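Local coordinates for protein proline dehydrogenase (Bradyrhizobium japonicum USDA 110, PDB 3HAZ) that probably oxidises proline to glutamate in two steps, using an FAD-dependent proline dehydrogenase and an NAD-dependent aldehyde dehydrogenase carried on one chain, at residues A[757-763]-A[961-966]. Residues are numbered along the deposited sequence; the frame is centred on the assembly and turned at random.
Sequences LIAETGG and LSGTGP. With NAD (nicotinamide-adenine-dinucleotide), chain D.
T964 plugs its hydroxyl into the edge of strand 757-760: OG1 accepts the backbone N-H of A759 almost straight on (2.9 Å, 172°) and passes its own proton to the carbonyl of G965, in that carbonyl's plane and on a lone pair. Its chi1 of 53° sets OG1 between backbone N and carbonyl carbon, facing the strand, while T964 N returns a bond to A759 O. A valine here would probably leave A759 N and the G965 carbonyl without their shared partner. Just before T964, G963 is bridged to E760, and its CA makes a CA-H...O contact with A759 O (3.0 Å); a side chain there would be tight against that oxygen and, at these backbone angles, jammed against S962 O. T761 grips the loop twice: its N-H reaches S962 O from above the carbonyl plane, and OG1 donates to L961 O (2.8 Å), which T737 also binds. S962 replies with OG on G762 O, 2.7 Å and in the carbonyl plane, and takes a bond from G915 N as well. E760 leaves the backbone away from the loop, but the bend at chi2 (-64°) swings its carboxylate back, where OE2 receives a weak bond from G965 N. A water links OE1, S962 O and the amide N7N of NAD; N7N also donates to T761 O (2.8 Å). Farther along, I758 crosses the ring of the cis proline P966 at about a right angle. The loop thus backs the nicotinamide end of an aldehyde dehydrogenase active site, where E760 is the predicted catalytic glutamate, at the end of a strand of the NAD-binding Rossmann-type sheet.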
loop_
_atom_site.group_PDB
_atom_site.type_symbol
_atom_site.label_atom_id
_atom_site.label_comp_id
_atom_site.label_asym_id
_atom_site.label_seq_id
_atom_site.Cartn_x
_atom_site.Cartn_y
_atom_site.Cartn_z
ATOM N N LEU A 757 -17.807 4.831 41.632
ATOM C CA LEU A 757 -17.273 6.031 42.257
ATOM C C LEU A 757 -15.890 6.308 41.684
ATOM O O LEU A 757 -14.974 5.499 41.826
ATOM C CB LEU A 757 -17.193 5.886 43.783
ATOM C CG LEU A 757 -16.410 6.971 44.538
ATOM C CD1 LEU A 757 -16.964 8.356 44.245
ATOM C CD2 LEU A 757 -16.412 6.722 46.047
ATOM N N ILE A 758 -15.749 7.446 41.017
ATOM C CA ILE A 758 -14.441 7.917 40.584
ATOM C C ILE A 758 -14.032 8.997 41.559
ATOM O O ILE A 758 -14.691 10.036 41.649
ATOM C CB ILE A 758 -14.491 8.522 39.172
ATOM C CG1 ILE A 758 -14.877 7.456 38.149
ATOM C CG2 ILE A 758 -13.152 9.152 38.808
ATOM C CD1 ILE A 758 -15.160 8.022 36.773
ATOM N N ALA A 759 -12.957 8.745 42.303
ATOM C CA ALA A 759 -12.545 9.653 43.356
ATOM C C ALA A 759 -11.056 9.949 43.265
ATOM O O ALA A 759 -10.213 9.055 43.395
ATOM C CB ALA A 759 -12.903 9.085 44.731
ATOM N N GLU A 760 -10.743 11.215 43.030
ATOM C CA GLU A 760 -9.363 11.652 42.939
ATOM C C GLU A 760 -9.102 12.505 44.160
ATOM O O GLU A 760 -9.795 13.492 44.404
ATOM C CB GLU A 760 -9.137 12.428 41.641
ATOM C CG GLU A 760 -9.677 11.700 40.406
ATOM C CD GLU A 760 -8.964 10.375 40.135
ATOM O OE1 GLU A 760 -7.795 10.407 39.694
ATOM O OE2 GLU A 760 -9.575 9.303 40.356
ATOM N N THR A 761 -8.121 12.093 44.952
ATOM C CA THR A 761 -7.912 12.699 46.252
ATOM C C THR A 761 -6.462 13.177 46.394
ATOM O O THR A 761 -5.742 13.296 45.402
ATOM C CB THR A 761 -8.357 11.737 47.383
ATOM O OG1 THR A 761 -7.852 10.423 47.124
ATOM C CG2 THR A 761 -9.883 11.654 47.428
ATOM N N GLY A 762 -6.037 13.468 47.616
ATOM C CA GLY A 762 -4.771 14.152 47.807
ATOM C C GLY A 762 -3.524 13.318 47.574
ATOM O O GLY A 762 -3.558 12.261 46.939
ATOM N N GLY A 763 -2.403 13.819 48.083
ATOM C CA GLY A 763 -1.162 13.077 48.081
ATOM C C GLY A 763 -0.163 13.706 49.034
ATOM O O GLY A 763 -0.320 14.851 49.449
ATOM N N LEU A 961 -4.246 5.821 48.517
ATOM C CA LEU A 961 -5.055 6.871 49.132
ATOM C C LEU A 961 -5.231 8.094 48.227
ATOM O O LEU A 961 -5.958 9.026 48.572
ATOM C CB LEU A 961 -4.444 7.306 50.476
ATOM C CG LEU A 961 -4.259 6.246 51.565
ATOM C CD1 LEU A 961 -3.633 6.853 52.844
ATOM C CD2 LEU A 961 -5.577 5.567 51.888
ATOM N N SER A 962 -4.571 8.091 47.072
ATOM C CA SER A 962 -4.638 9.230 46.157
ATOM C C SER A 962 -5.733 9.164 45.075
ATOM O O SER A 962 -5.970 10.146 44.372
ATOM C CB SER A 962 -3.275 9.449 45.495
ATOM O OG SER A 962 -2.327 9.881 46.453
ATOM N N GLY A 963 -6.390 8.022 44.923
ATOM C CA GLY A 963 -7.458 7.931 43.936
ATOM C C GLY A 963 -7.855 6.536 43.509
ATOM O O GLY A 963 -7.189 5.562 43.853
ATOM N N THR A 964 -8.954 6.446 42.759
ATOM C CA THR A 964 -9.471 5.166 42.295
ATOM C C THR A 964 -9.075 4.887 40.851
ATOM O O THR A 964 -8.994 3.736 40.446
ATOM C CB THR A 964 -11.035 5.114 42.358
ATOM O OG1 THR A 964 -11.589 6.238 41.657
ATOM C CG2 THR A 964 -11.535 5.119 43.795
ATOM N N GLY A 965 -8.823 5.941 40.080
ATOM C CA GLY A 965 -8.791 5.819 38.632
ATOM C C GLY A 965 -10.228 5.789 38.122
ATOM O O GLY A 965 -11.159 5.759 38.923
ATOM N N PRO A 966 -10.419 5.832 36.793
ATOM C CA PRO A 966 -9.343 5.958 35.808
ATOM C C PRO A 966 -8.783 7.381 35.809
ATOM O O PRO A 966 -9.336 8.270 36.464
ATOM C CB PRO A 966 -10.041 5.680 34.466
ATOM C CG PRO A 966 -11.509 5.535 34.773
ATOM C CD PRO A 966 -11.747 5.974 36.175
HETATM P PA NAD D . -12.949 18.602 50.095
HETATM O O1A NAD D . -12.942 17.013 50.501
HETATM O O2A NAD D . -12.804 19.426 51.306
HETATM O O5B NAD D . -14.411 18.921 49.355
HETATM C C5B NAD D . -14.454 19.046 47.939
HETATM C C4B NAD D . -15.892 18.927 47.410
HETATM O O4B NAD D . -16.715 17.882 48.054
HETATM C C3B NAD D . -16.791 20.216 47.601
HETATM O O3B NAD D . -17.513 20.730 46.524
HETATM C C2B NAD D . -17.486 19.901 48.923
HETATM O O2B NAD D . -18.457 20.786 49.437
HETATM C C1B NAD D . -17.828 18.492 48.702
HETATM N N9A NAD D . -18.116 17.802 49.968
HETATM C C8A NAD D . -17.649 18.112 51.204
HETATM N N7A NAD D . -18.186 17.165 52.126
HETATM C C5A NAD D . -18.998 16.264 51.401
HETATM C C6A NAD D . -19.751 15.164 51.795
HETATM N N6A NAD D . -19.778 14.774 53.196
HETATM N N1A NAD D . -20.455 14.454 50.876
HETATM C C2A NAD D . -20.424 14.829 49.543
HETATM N N3A NAD D . -19.685 15.912 49.152
HETATM C C4A NAD D . -18.970 16.632 50.085
HETATM O O3 NAD D . -11.737 18.934 48.982
HETATM P PN NAD D . -11.275 20.518 48.711
HETATM O O1N NAD D . -10.958 21.251 50.173
HETATM O O2N NAD D . -12.340 21.233 48.005
HETATM O O5D NAD D . -9.892 20.553 47.779
HETATM C C5D NAD D . -8.655 20.132 48.337
HETATM C C4D NAD D . -8.411 18.617 48.173
HETATM O O4D NAD D . -8.821 18.013 46.870
HETATM C C3D NAD D . -6.974 17.997 48.452
HETATM O O3D NAD D . -6.833 16.997 49.432
HETATM C C2D NAD D . -6.528 17.694 47.005
HETATM O O2D NAD D . -5.288 17.070 46.734
HETATM C C1D NAD D . -7.777 17.174 46.419
HETATM N N1N NAD D . -7.678 17.279 44.957
HETATM C C2N NAD D . -7.212 16.175 44.219
HETATM C C3N NAD D . -7.094 16.278 42.768
HETATM C C7N NAD D . -6.594 15.067 41.960
HETATM O O7N NAD D . -6.697 15.074 40.785
HETATM N N7N NAD D . -6.133 13.876 42.644
HETATM C C4N NAD D . -7.458 17.542 42.081
HETATM C C5N NAD D . -7.924 18.635 42.815
HETATM C C6N NAD D . -8.048 18.534 44.287
HETATM O O HOH W 1 -6.301 11.084 41.591
#